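Local coordinates for FAD-binding PCMH-type domain-containing protein (Gibberella zeae, PDB 6YJO) that probably oxidises oligosaccharides, using a flavin-adenine dinucleotide that is covalently attached to the protein, at residues V119-D124 and Q335-D340; S161-G166 and K326-Q331; Y176-R181 and L383-G388. One frame throughout, in Å; residues are numbered along the deposited sequence.

Contact 1 of 3, residues V119-D124 and Q335-D340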
loop_
_atom_site.group_PDB
_atom_site.type_symbol
_atom_site.label_atom_id
_atom_site.label_comp_id
_atom_site.label_asym_id
_atom_site.label_seq_id
_atom_site.Cartn_x
_atom_site.Cartn_y
_atom_site.Cartn_z
ATOM N N VAL A 119 18.628 -2.177 -3.432
ATOM C CA VAL A 119 18.028 -2.127 -2.103
ATOM C C VAL A 119 18.333 -0.763 -1.493
ATOM O O VAL A 119 19.458 -0.500 -1.058
ATOM C CB VAL A 119 18.548 -3.263 -1.212
ATOM C CG1 VAL A 119 18.063 -3.086 0.228
ATOM C CG2 VAL A 119 18.111 -4.620 -1.758
ATOM N N VAL A 120 17.321 0.099 -1.433
ATOM C CA VAL A 120 17.493 1.462 -0.942
ATOM C C VAL A 120 17.221 1.514 0.557
ATOM O O VAL A 120 17.112 2.597 1.142
ATOM C CB VAL A 120 16.577 2.439 -1.705
ATOM C CG1 VAL A 120 16.789 2.305 -3.205
ATOM C CG2 VAL A 120 15.110 2.208 -1.345
ATOM N N ASP A 121 17.135 0.340 1.189
ATOM C CA ASP A 121 16.809 0.267 2.611
ATOM C C ASP A 121 17.797 1.054 3.471
ATOM O O ASP A 121 17.426 1.551 4.541
ATOM C CB ASP A 121 16.773 -1.202 3.046
ATOM C CG ASP A 121 16.475 -1.376 4.526
ATOM O OD1 ASP A 121 15.929 -0.438 5.145
ATOM O OD2 ASP A 121 16.791 -2.457 5.069
ATOM N N ALA A 122 19.053 1.175 3.034
ATOM C CA ALA A 122 20.061 1.882 3.818
ATOM C C ALA A 122 19.924 3.399 3.744
ATOM O O ALA A 122 20.553 4.102 4.543
ATOM C CB ALA A 122 21.465 1.470 3.362
ATOM N N MET A 123 19.120 3.921 2.820
ATOM C CA MET A 123 18.882 5.359 2.690
ATOM C C MET A 123 17.539 5.656 3.347
ATOM O O MET A 123 16.483 5.520 2.727
ATOM C CB MET A 123 18.906 5.772 1.222
ATOM C CG MET A 123 20.219 5.472 0.520
ATOM S SD MET A 123 20.158 5.723 -1.267
ATOM C CE MET A 123 19.535 7.406 -1.357
ATOM N N ASP A 124 17.579 6.064 4.624
ATOM C CA ASP A 124 16.359 6.246 5.405
ATOM C C ASP A 124 16.343 7.562 6.183
ATOM O O ASP A 124 15.610 7.677 7.170
ATOM C CB ASP A 124 16.162 5.072 6.371
ATOM C CG ASP A 124 17.252 4.989 7.426
ATOM O OD1 ASP A 124 18.150 5.856 7.440
ATOM O OD2 ASP A 124 17.209 4.050 8.251
ATOM N N GLN A 335 11.164 1.144 12.892
ATOM C CA GLN A 335 11.777 0.044 12.151
ATOM C C GLN A 335 12.882 0.580 11.252
ATOM O O GLN A 335 12.689 1.577 10.548
ATOM C CB GLN A 335 10.742 -0.687 11.290
ATOM C CG GLN A 335 9.772 -1.589 12.039
ATOM C CD GLN A 335 10.468 -2.659 12.865
ATOM O OE1 GLN A 335 11.621 -3.005 12.611
ATOM N NE2 GLN A 335 9.773 -3.171 13.876
ATOM N N ARG A 336 14.035 -0.086 11.264
ATOM C CA ARG A 336 15.160 0.280 10.413
ATOM C C ARG A 336 15.897 -0.982 9.995
ATOM O O ARG A 336 15.527 -2.101 10.366
ATOM C CB ARG A 336 16.118 1.242 11.126
ATOM C CG ARG A 336 15.486 2.562 11.519
ATOM C CD ARG A 336 16.486 3.505 12.164
ATOM N NE ARG A 336 17.447 4.038 11.203
ATOM C CZ ARG A 336 18.106 5.183 11.351
ATOM N NH1 ARG A 336 17.910 5.944 12.420
ATOM N NH2 ARG A 336 18.961 5.577 10.417
ATOM N N ARG A 337 16.952 -0.788 9.225
ATOM C CA ARG A 337 17.828 -1.865 8.792
ATOM C C ARG A 337 18.779 -2.252 9.925
ATOM O O ARG A 337 19.310 -1.378 10.614
ATOM C CB ARG A 337 18.625 -1.431 7.565
ATOM C CG ARG A 337 19.626 -2.446 7.065
ATOM C CD ARG A 337 20.273 -1.967 5.777
ATOM N NE ARG A 337 21.059 -3.021 5.140
ATOM C CZ ARG A 337 20.545 -3.967 4.360
ATOM N NH1 ARG A 337 19.240 -3.999 4.123
ATOM N NH2 ARG A 337 21.335 -4.885 3.823
ATOM N N PRO A 338 19.026 -3.556 10.135
ATOM C CA PRO A 338 18.516 -4.678 9.338
ATOM C C PRO A 338 17.083 -5.072 9.697
ATOM O O PRO A 338 16.650 -4.880 10.834
ATOM C CB PRO A 338 19.490 -5.805 9.676
ATOM C CG PRO A 338 19.870 -5.524 11.094
ATOM C CD PRO A 338 19.890 -4.019 11.238
ATOM N N TYR A 339 16.370 -5.641 8.726
ATOM C CA TYR A 339 14.950 -5.946 8.845
ATOM C C TYR A 339 14.731 -7.397 8.449
ATOM O O TYR A 339 15.122 -7.805 7.350
ATOM C CB TYR A 339 14.129 -5.007 7.955
ATOM C CG TYR A 339 12.634 -5.111 8.119
ATOM C CD1 TYR A 339 11.986 -4.514 9.196
ATOM C CD2 TYR A 339 11.862 -5.776 7.178
ATOM C CE1 TYR A 339 10.614 -4.597 9.336
ATOM C CE2 TYR A 339 10.495 -5.862 7.308
ATOM C CZ TYR A 339 9.873 -5.270 8.388
ATOM O OH TYR A 339 8.503 -5.355 8.520
ATOM N N ASP A 340 14.116 -8.175 9.338
ATOM C CA ASP A 340 13.950 -9.612 9.125
ATOM C C ASP A 340 12.557 -10.058 9.562
ATOM O O ASP A 340 12.397 -10.982 10.361
ATOM C CB ASP A 340 15.041 -10.388 9.865
ATOM C CG ASP A 340 15.358 -11.719 9.212
ATOM O OD1 ASP A 340 15.815 -11.717 8.050
ATOM O OD2 ASP A 340 15.155 -12.767 9.861
HETATM O O HOH W 1 17.455 1.710 7.326
#

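Contact 2 of 3, residues S161-G166 and K326-Q331. With FAD (flavin-adenine dinucleotide), chain C.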
loop_
_atom_site.group_PDB
_atom_site.type_symbol
_atom_site.label_atom_id
_atom_site.label_comp_id
_atom_site.label_asym_id
_atom_site.label_seq_id
_atom_site.Cartn_x
_atom_site.Cartn_y
_atom_site.Cartn_z
ATOM N N SER A 161 -0.890 1.058 8.727
ATOM C CA SER A 161 -0.695 0.639 10.110
ATOM C C SER A 161 0.625 -0.094 10.320
ATOM O O SER A 161 1.161 -0.083 11.435
ATOM C CB SER A 161 -1.853 -0.261 10.546
ATOM O OG SER A 161 -3.099 0.240 10.097
ATOM N N CYS A 162 1.155 -0.736 9.283
ATOM C CA CYS A 162 2.357 -1.552 9.435
ATOM C C CYS A 162 3.595 -0.665 9.469
ATOM O O CYS A 162 3.890 0.007 8.474
ATOM C CB CYS A 162 2.467 -2.553 8.299
ATOM S SG CYS A 162 0.998 -3.565 8.108
ATOM N N PRO A 163 4.346 -0.640 10.572
ATOM C CA PRO A 163 5.525 0.236 10.622
ATOM C C PRO A 163 6.664 -0.219 9.727
ATOM O O PRO A 163 7.465 0.620 9.296
ATOM C CB PRO A 163 5.926 0.192 12.100
ATOM C CG PRO A 163 5.426 -1.125 12.578
ATOM C CD PRO A 163 4.149 -1.373 11.833
ATOM N N GLY A 164 6.777 -1.518 9.445
ATOM C CA GLY A 164 7.881 -2.020 8.645
ATOM C C GLY A 164 7.764 -1.783 7.154
ATOM O O GLY A 164 8.722 -2.043 6.422
ATOM N N VAL A 165 6.615 -1.294 6.689
ATOM C CA VAL A 165 6.428 -1.025 5.269
ATOM C C VAL A 165 7.366 0.092 4.832
ATOM O O VAL A 165 7.599 1.061 5.567
ATOM C CB VAL A 165 4.954 -0.675 4.999
ATOM C CG1 VAL A 165 4.788 0.029 3.666
ATOM C CG2 VAL A 165 4.105 -1.942 5.056
ATOM N N GLY A 166 7.930 -0.053 3.633
ATOM C CA GLY A 166 8.804 0.973 3.096
ATOM C C GLY A 166 8.020 2.136 2.514
ATOM O O GLY A 166 6.935 1.974 1.957
ATOM N N LYS A 326 -0.705 0.941 18.957
ATOM C CA LYS A 326 -1.798 0.012 19.228
ATOM C C LYS A 326 -2.188 -0.769 17.984
ATOM O O LYS A 326 -2.680 -1.898 18.090
ATOM C CB LYS A 326 -3.014 0.761 19.774
ATOM C CG LYS A 326 -4.228 -0.136 20.012
ATOM C CD LYS A 326 -5.101 0.371 21.162
ATOM C CE LYS A 326 -6.294 -0.550 21.409
ATOM N NZ LYS A 326 -7.192 -0.646 20.221
ATOM N N TYR A 327 -1.971 -0.194 16.801
ATOM C CA TYR A 327 -2.324 -0.829 15.542
ATOM C C TYR A 327 -1.101 -1.307 14.767
ATOM O O TYR A 327 -1.239 -1.733 13.615
ATOM C CB TYR A 327 -3.159 0.133 14.689
ATOM C CG TYR A 327 -4.602 0.239 15.117
ATOM C CD1 TYR A 327 -5.439 -0.868 15.079
ATOM C CD2 TYR A 327 -5.135 1.450 15.542
ATOM C CE1 TYR A 327 -6.757 -0.775 15.465
ATOM C CE2 TYR A 327 -6.457 1.555 15.925
ATOM C CZ TYR A 327 -7.261 0.438 15.886
ATOM O OH TYR A 327 -8.578 0.523 16.263
ATOM N N ALA A 328 0.088 -1.257 15.372
ATOM C CA ALA A 328 1.301 -1.776 14.754
ATOM C C ALA A 328 1.406 -3.295 14.818
ATOM O O ALA A 328 2.320 -3.861 14.208
ATOM C CB ALA A 328 2.533 -1.166 15.422
ATOM N N ASN A 329 0.513 -3.965 15.546
ATOM C CA ASN A 329 0.471 -5.429 15.588
ATOM C C ASN A 329 1.740 -5.997 16.227
ATOM O O ASN A 329 2.362 -6.925 15.708
ATOM C CB ASN A 329 0.258 -6.006 14.184
ATOM C CG ASN A 329 -0.173 -7.465 14.204
ATOM O OD1 ASN A 329 -0.997 -7.870 15.027
ATOM N ND2 ASN A 329 0.381 -8.262 13.288
ATOM N N GLY A 330 2.120 -5.432 17.375
ATOM C CA GLY A 330 3.273 -5.897 18.117
ATOM C C GLY A 330 4.617 -5.391 17.632
ATOM O O GLY A 330 5.618 -5.577 18.337
ATOM N N GLN A 331 4.680 -4.761 16.460
ATOM C CA GLN A 331 5.944 -4.325 15.880
ATOM C C GLN A 331 6.313 -2.934 16.382
ATOM O O GLN A 331 5.494 -2.010 16.333
ATOM C CB GLN A 331 5.858 -4.325 14.355
ATOM C CG GLN A 331 6.077 -5.689 13.730
ATOM C CD GLN A 331 7.424 -5.806 13.049
ATOM O OE1 GLN A 331 8.293 -6.555 13.492
ATOM N NE2 GLN A 331 7.603 -5.061 11.962
HETATM P PA FAD C . 8.776 -3.229 -1.758
HETATM O O1A FAD C . 8.655 -4.663 -2.111
HETATM O O2A FAD C . 10.201 -2.790 -1.383
HETATM O O5B FAD C . 8.211 -2.316 -2.912
HETATM C C5B FAD C . 6.924 -2.575 -3.510
HETATM C C4B FAD C . 6.878 -1.951 -4.878
HETATM O O4B FAD C . 7.483 -0.635 -4.826
HETATM C C3B FAD C . 7.640 -2.720 -5.954
HETATM O O3B FAD C . 7.004 -2.584 -7.220
HETATM C C2B FAD C . 9.008 -2.041 -5.928
HETATM O O2B FAD C . 9.701 -2.185 -7.158
HETATM C C1B FAD C . 8.597 -0.589 -5.698
HETATM N N9A FAD C . 9.641 0.240 -5.100
HETATM C C8A FAD C . 10.214 0.107 -3.860
HETATM N N7A FAD C . 11.140 0.996 -3.598
HETATM C C5A FAD C . 11.183 1.773 -4.751
HETATM C C6A FAD C . 11.960 2.887 -5.110
HETATM N N6A FAD C . 12.885 3.441 -4.323
HETATM N N1A FAD C . 11.752 3.421 -6.334
HETATM C C2A FAD C . 10.829 2.874 -7.127
HETATM N N3A FAD C . 10.036 1.826 -6.895
HETATM C C4A FAD C . 10.266 1.313 -5.677
HETATM N N1 FAD C . -0.960 -0.885 2.510
HETATM C C2 FAD C . -1.917 0.032 2.841
HETATM O O2 FAD C . -2.403 0.794 1.998
HETATM N N3 FAD C . -2.361 0.118 4.152
HETATM C C4 FAD C . -1.924 -0.655 5.209
HETATM O O4 FAD C . -2.390 -0.490 6.334
HETATM C C4X FAD C . -0.908 -1.624 4.845
HETATM N N5 FAD C . -0.436 -2.398 5.782
HETATM C C5X FAD C . 0.538 -3.319 5.432
HETATM C C6 FAD C . 1.037 -4.178 6.404
HETATM C C7 FAD C . 2.034 -5.100 6.115
HETATM C C7M FAD C . 2.560 -5.991 7.209
HETATM C C8 FAD C . 2.499 -5.219 4.793
HETATM C C8M FAD C . 3.570 -6.212 4.431
HETATM C C9 FAD C . 1.986 -4.380 3.808
HETATM C C9A FAD C . 1.011 -3.440 4.117
HETATM N N10 FAD C . 0.479 -2.574 3.142
HETATM C C10 FAD C . -0.489 -1.661 3.467
HETATM C "C1'" FAD C . 0.908 -2.670 1.740
HETATM C "C2'" FAD C . 2.023 -1.707 1.366
HETATM O "O2'" FAD C . 1.491 -0.395 1.184
HETATM C "C3'" FAD C . 2.650 -2.176 0.053
HETATM O "O3'" FAD C . 3.064 -3.527 0.221
HETATM C "C4'" FAD C . 3.853 -1.354 -0.405
HETATM O "O4'" FAD C . 3.789 -1.134 -1.814
HETATM C "C5'" FAD C . 5.148 -2.049 -0.055
HETATM O "O5'" FAD C . 6.234 -1.110 -0.165
HETATM P P FAD C . 7.684 -1.512 0.270
HETATM O O1P FAD C . 8.686 -0.489 -0.273
HETATM O O2P FAD C . 7.711 -1.756 1.734
HETATM O O3P FAD C . 7.842 -2.899 -0.519
#

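Contact 3 of 3, residues Y176-R181 and L383-G388. With FAD (flavin-adenine dinucleotide), chain C.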
loop_
_atom_site.group_PDB
_atom_site.type_symbol
_atom_site.label_atom_id
_atom_site.label_comp_id
_atom_site.label_asym_id
_atom_site.label_seq_id
_atom_site.Cartn_x
_atom_site.Cartn_y
_atom_site.Cartn_z
ATOM N N TYR A 176 -2.697 3.984 2.489
ATOM C CA TYR A 176 -3.955 4.148 3.199
ATOM C C TYR A 176 -3.826 3.621 4.620
ATOM O O TYR A 176 -3.199 2.582 4.855
ATOM C CB TYR A 176 -5.097 3.423 2.482
ATOM C CG TYR A 176 -6.445 3.655 3.122
ATOM C CD1 TYR A 176 -6.861 2.892 4.210
ATOM C CD2 TYR A 176 -7.300 4.640 2.648
ATOM C CE1 TYR A 176 -8.087 3.107 4.800
ATOM C CE2 TYR A 176 -8.532 4.862 3.237
ATOM C CZ TYR A 176 -8.917 4.089 4.309
ATOM O OH TYR A 176 -10.137 4.288 4.903
ATOM N N GLY A 177 -4.437 4.333 5.557
ATOM C CA GLY A 177 -4.406 3.934 6.943
ATOM C C GLY A 177 -5.487 4.640 7.731
ATOM O O GLY A 177 -6.400 5.246 7.166
ATOM N N PHE A 178 -5.359 4.572 9.054
ATOM C CA PHE A 178 -6.371 5.096 9.963
ATOM C C PHE A 178 -6.333 6.612 10.104
ATOM O O PHE A 178 -7.079 7.155 10.921
ATOM C CB PHE A 178 -6.217 4.431 11.337
ATOM C CG PHE A 178 -6.705 3.008 11.376
ATOM C CD1 PHE A 178 -7.917 2.663 10.797
ATOM C CD2 PHE A 178 -5.952 2.015 11.980
ATOM C CE1 PHE A 178 -8.368 1.363 10.824
ATOM C CE2 PHE A 178 -6.400 0.705 12.012
ATOM C CZ PHE A 178 -7.612 0.380 11.433
ATOM N N ALA A 179 -5.495 7.301 9.332
ATOM C CA ALA A 179 -5.539 8.751 9.204
ATOM C C ALA A 179 -5.920 9.207 7.803
ATOM O O ALA A 179 -5.973 10.416 7.555
ATOM C CB ALA A 179 -4.181 9.355 9.577
ATOM N N SER A 180 -6.185 8.277 6.882
ATOM C CA SER A 180 -6.393 8.655 5.489
ATOM C C SER A 180 -7.710 9.396 5.306
ATOM O O SER A 180 -7.763 10.431 4.631
ATOM C CB SER A 180 -6.352 7.414 4.598
ATOM O OG SER A 180 -5.017 6.996 4.377
ATOM N N ARG A 181 -8.789 8.876 5.895
ATOM C CA ARG A 181 -10.094 9.504 5.716
ATOM C C ARG A 181 -10.077 10.953 6.182
ATOM O O ARG A 181 -10.878 11.769 5.707
ATOM C CB ARG A 181 -11.162 8.716 6.473
ATOM C CG ARG A 181 -12.564 8.946 5.953
ATOM C CD ARG A 181 -13.524 7.877 6.439
ATOM N NE ARG A 181 -14.889 8.195 6.038
ATOM C CZ ARG A 181 -15.649 9.104 6.641
ATOM N NH1 ARG A 181 -15.178 9.781 7.683
ATOM N NH2 ARG A 181 -16.879 9.337 6.205
ATOM N N LEU A 383 -10.624 -7.315 5.412
ATOM C CA LEU A 383 -10.599 -5.952 5.932
ATOM C C LEU A 383 -11.305 -5.041 4.938
ATOM O O LEU A 383 -10.886 -4.941 3.778
ATOM C CB LEU A 383 -9.163 -5.475 6.168
ATOM C CG LEU A 383 -8.331 -6.263 7.181
ATOM C CD1 LEU A 383 -6.965 -5.627 7.368
ATOM C CD2 LEU A 383 -9.060 -6.367 8.504
ATOM N N ILE A 384 -12.373 -4.385 5.388
ATOM C CA ILE A 384 -13.156 -3.472 4.563
ATOM C C ILE A 384 -13.016 -2.086 5.179
ATOM O O ILE A 384 -13.690 -1.763 6.164
ATOM C CB ILE A 384 -14.628 -3.884 4.466
ATOM C CG1 ILE A 384 -14.750 -5.404 4.373
ATOM C CG2 ILE A 384 -15.279 -3.231 3.258
ATOM C CD1 ILE A 384 -16.167 -5.884 4.132
ATOM N N ASP A 385 -12.145 -1.261 4.607
ATOM C CA ASP A 385 -11.985 0.108 5.070
ATOM C C ASP A 385 -13.084 0.990 4.494
ATOM O O ASP A 385 -13.512 0.807 3.352
ATOM C CB ASP A 385 -10.620 0.657 4.656
ATOM C CG ASP A 385 -9.473 -0.026 5.369
ATOM O OD1 ASP A 385 -9.272 0.246 6.572
ATOM O OD2 ASP A 385 -8.771 -0.836 4.727
ATOM N N LEU A 386 -13.544 1.947 5.295
ATOM C CA LEU A 386 -14.373 3.029 4.776
ATOM C C LEU A 386 -13.438 4.040 4.122
ATOM O O LEU A 386 -12.687 4.742 4.808
ATOM C CB LEU A 386 -15.215 3.645 5.888
ATOM C CG LEU A 386 -16.120 2.653 6.634
ATOM C CD1 LEU A 386 -17.162 3.391 7.468
ATOM C CD2 LEU A 386 -16.793 1.670 5.674
ATOM N N PHE A 387 -13.483 4.107 2.792
ATOM C CA PHE A 387 -12.425 4.692 1.978
ATOM C C PHE A 387 -12.766 6.074 1.434
ATOM O O PHE A 387 -11.948 6.993 1.536
ATOM C CB PHE A 387 -12.119 3.745 0.813
ATOM C CG PHE A 387 -11.007 4.206 -0.079
ATOM C CD1 PHE A 387 -9.690 3.915 0.228
ATOM C CD2 PHE A 387 -11.280 4.908 -1.239
ATOM C CE1 PHE A 387 -8.664 4.327 -0.600
ATOM C CE2 PHE A 387 -10.258 5.321 -2.069
ATOM C CZ PHE A 387 -8.949 5.029 -1.746
ATOM N N GLY A 388 -13.942 6.230 0.829
ATOM C CA GLY A 388 -14.285 7.470 0.158
ATOM C C GLY A 388 -15.550 8.126 0.667
ATOM O O GLY A 388 -15.875 8.038 1.855
HETATM P PA FAD C . 8.776 -3.229 -1.758
HETATM O O1A FAD C . 8.655 -4.663 -2.111
HETATM O O2A FAD C . 10.201 -2.790 -1.383
HETATM O O5B FAD C . 8.211 -2.316 -2.912
HETATM C C5B FAD C . 6.924 -2.575 -3.510
HETATM C C4B FAD C . 6.878 -1.951 -4.878
HETATM O O4B FAD C . 7.483 -0.635 -4.826
HETATM C C3B FAD C . 7.640 -2.720 -5.954
HETATM O O3B FAD C . 7.004 -2.584 -7.220
HETATM C C2B FAD C . 9.008 -2.041 -5.928
HETATM O O2B FAD C . 9.701 -2.185 -7.158
HETATM C C1B FAD C . 8.597 -0.589 -5.698
HETATM N N9A FAD C . 9.641 0.240 -5.100
HETATM C C8A FAD C . 10.214 0.107 -3.860
HETATM N N7A FAD C . 11.140 0.996 -3.598
HETATM C C5A FAD C . 11.183 1.773 -4.751
HETATM C C6A FAD C . 11.960 2.887 -5.110
HETATM N N6A FAD C . 12.885 3.441 -4.323
HETATM N N1A FAD C . 11.752 3.421 -6.334
HETATM C C2A FAD C . 10.829 2.874 -7.127
HETATM N N3A FAD C . 10.036 1.826 -6.895
HETATM C C4A FAD C . 10.266 1.313 -5.677
HETATM N N1 FAD C . -0.960 -0.885 2.510
HETATM C C2 FAD C . -1.917 0.032 2.841
HETATM O O2 FAD C . -2.403 0.794 1.998
HETATM N N3 FAD C . -2.361 0.118 4.152
HETATM C C4 FAD C . -1.924 -0.655 5.209
HETATM O O4 FAD C . -2.390 -0.490 6.334
HETATM C C4X FAD C . -0.908 -1.624 4.845
HETATM N N5 FAD C . -0.436 -2.398 5.782
HETATM C C5X FAD C . 0.538 -3.319 5.432
HETATM C C6 FAD C . 1.037 -4.178 6.404
HETATM C C7 FAD C . 2.034 -5.100 6.115
HETATM C C7M FAD C . 2.560 -5.991 7.209
HETATM C C8 FAD C . 2.499 -5.219 4.793
HETATM C C8M FAD C . 3.570 -6.212 4.431
HETATM C C9 FAD C . 1.986 -4.380 3.808
HETATM C C9A FAD C . 1.011 -3.440 4.117
HETATM N N10 FAD C . 0.479 -2.574 3.142
HETATM C C10 FAD C . -0.489 -1.661 3.467
HETATM C "C1'" FAD C . 0.908 -2.670 1.740
HETATM C "C2'" FAD C . 2.023 -1.707 1.366
HETATM O "O2'" FAD C . 1.491 -0.395 1.184
HETATM C "C3'" FAD C . 2.650 -2.176 0.053
HETATM O "O3'" FAD C . 3.064 -3.527 0.221
HETATM C "C4'" FAD C . 3.853 -1.354 -0.405
HETATM O "O4'" FAD C . 3.789 -1.134 -1.814
HETATM C "C5'" FAD C . 5.148 -2.049 -0.055
HETATM O "O5'" FAD C . 6.234 -1.110 -0.165
HETATM P P FAD C . 7.684 -1.512 0.270
HETATM O O1P FAD C . 8.686 -0.489 -0.273
HETATM O O2P FAD C . 7.711 -1.756 1.734
HETATM O O3P FAD C . 7.842 -2.899 -0.519
#

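Contact 1 of 3, residues V119-D124 and Q335-D340
D124 OD2 takes weak bonds from both NE and NH2 of R336. R336 NE lies 3.0 Å and R336 NH2 3.2 Å from D124 OD2. Both bonds are bent, so the pair probably owes more to charge than to bond direction. The planes of the two groups are steeply inclined, 67° apart. One side of the contact belongs to the PCMH-type FAD-binding fold. V119-D124 is the loop that leaves strand 116-119, the middle strand of the small parallel sheet. Q335-D340 belongs to the long connection between helix 320-326 and strand 346-352.

A second salt bridge is straighter. R337 NH1 donates to D121 OD2 at 3.0 Å, with an N-H...O angle of 155°. The oxygen lies at the edge of the guanidinium, in its plane. It is met on its anti side, with NH1 tilted 28° out of the carboxylate plane. The R337 side chain reaches this point because it is extended from CG to NE and runs past the carboxylate. Its CB comes within 3.3 Å of D121 OD2, so the aliphatic chain packs where the charged end binds. R337 NH2 makes another salt bridge with E57, which helps fix the guanidinium. Beyond the charges, A122 CB touches R337 CD at 4.4 Å. Y339 points its hydroxyl to H102, a covalent FAD attachment residue, and its ring has a cation-pi contact with R141.

A water lies between the two salt bridges. It is 2.8 Å from D121 O, and it accepts a bond from R337 N at 3.2 Å.

Contact 2 of 3, residues S161-G166 and K326-Q331
A328 and Q331 are brought to P163 by the torsions of the two residues between them. N329 and G330 both have positive phi, 65° and 81°, which folds A328-Q331 into a type I' turn. The turn presents A328 CB and Q331 CB to the same proline ring. On the facing segment C162-V165 forms a type I turn. C162 sets its SG anti to the carbonyl carbon (chi1 -54°), directed to the flavin and not to K326-Q331.

The apolar part of the packing centres on P163. Its CD meets A328 CB at 3.9 Å. Its CG meets Q331 CB at 3.7 Å, where the two side chains meet at a slant. Two residues before the proline, S161 lies against the backbone that leaves helix 320-326. S161 CB is 3.5 Å from Y327 O, and S161 O is 3.7 Å from A328 CA. The Y327 ring turns from this contact toward strand 283-290, where its hydroxyl bonds to G288 O. G164 O is held by R141.

With one side resting on K326-Q331, S161-G166 serves the cofactor. C162 SG is bonded to FAD C6 at 1.8 Å. S161 N donates to the flavin carbonyl O4 at 3.2 Å. V165 CG2 packs against the benzenoid ring near C9. G166 N, at the N-cap of helix 167-171, donates to phosphate oxygen O2P at 2.6 Å. One short segment thus touches the isoalloxazine and the pyrophosphate. Together with the covalent attachment at H102, the cysteinyl link makes the doubly tethered flavin site known from berberine bridge enzyme and its relatives.

Contact 3 of 3, residues Y176-R181 and L383-G388
Y176 and D385 meet in the tight part of the contact, where the tyrosine ring is packed on several sides. Its CE1 is 3.5 Å from D385 CG, with ring and carboxylate planes 55° apart. Its CE2 is 3.4 Å from F387 CD1. The two rings are nearly parallel, at 24°, but slid apart, with centroids separated by 5.2 Å, so they barely overlap. S180 CB sits over one face of the Y176 ring, offset toward its rim. The Y176 hydroxyl ends 2.6 Å from L386 O, near the ring plane. Y176 reaches the strand because its CG is anti to the backbone N (chi1 -175°). D385 OD1 is hydrogen-bonded to Q276 NE2 on the adjacent strand 273-280, which steadies the carboxylate beside the ring.

Packing is looser on the F178 side. F178, partly exposed, brings CE1 only to 4.5 Å from D385 OD1. Its ring meets that of Y327 as well. The R181 flank is buried. R181 is extended from CG to NE and lays its CD 3.6 Å from L386 O. Its guanidinium goes further, to the carbonyls of P270, L273 and A266, so R181 is held mainly by groups beyond L383-G388.

The backbone of Y176 faces the cofactor. Its O accepts from FAD N3 at 2.7 Å, and its N donates to FAD O2. The contact thus joins the end of strand 380-386, in the seven-stranded antiparallel sheet, to the loop that reads the pyrimidine side of the flavin: a domain interface at the flavin site of the FAD-linked oxidase fold.

Contact 3 is buried, while contacts 1 and 2 are partly buried. Contacts 1 and 2 share the connection between helix 320-326 and strand 346-352, and contact 2 is nested within the loop closed by contact 1. They touch through Y339 OH and G164 CA. Contact 3 instead uses a strand of the antiparallel sheet. It touches contact 2 but lies about 15 Å from contact 1 at the nearest atoms. The chemistry changes with place: charged pairs and water in contact 1, apolar turn packing in contact 2, aromatic packing in contact 3. In contacts 2 and 3 one segment of each, S161-G166 and Y176-R181, binds the flavin, and the other packs against that segment.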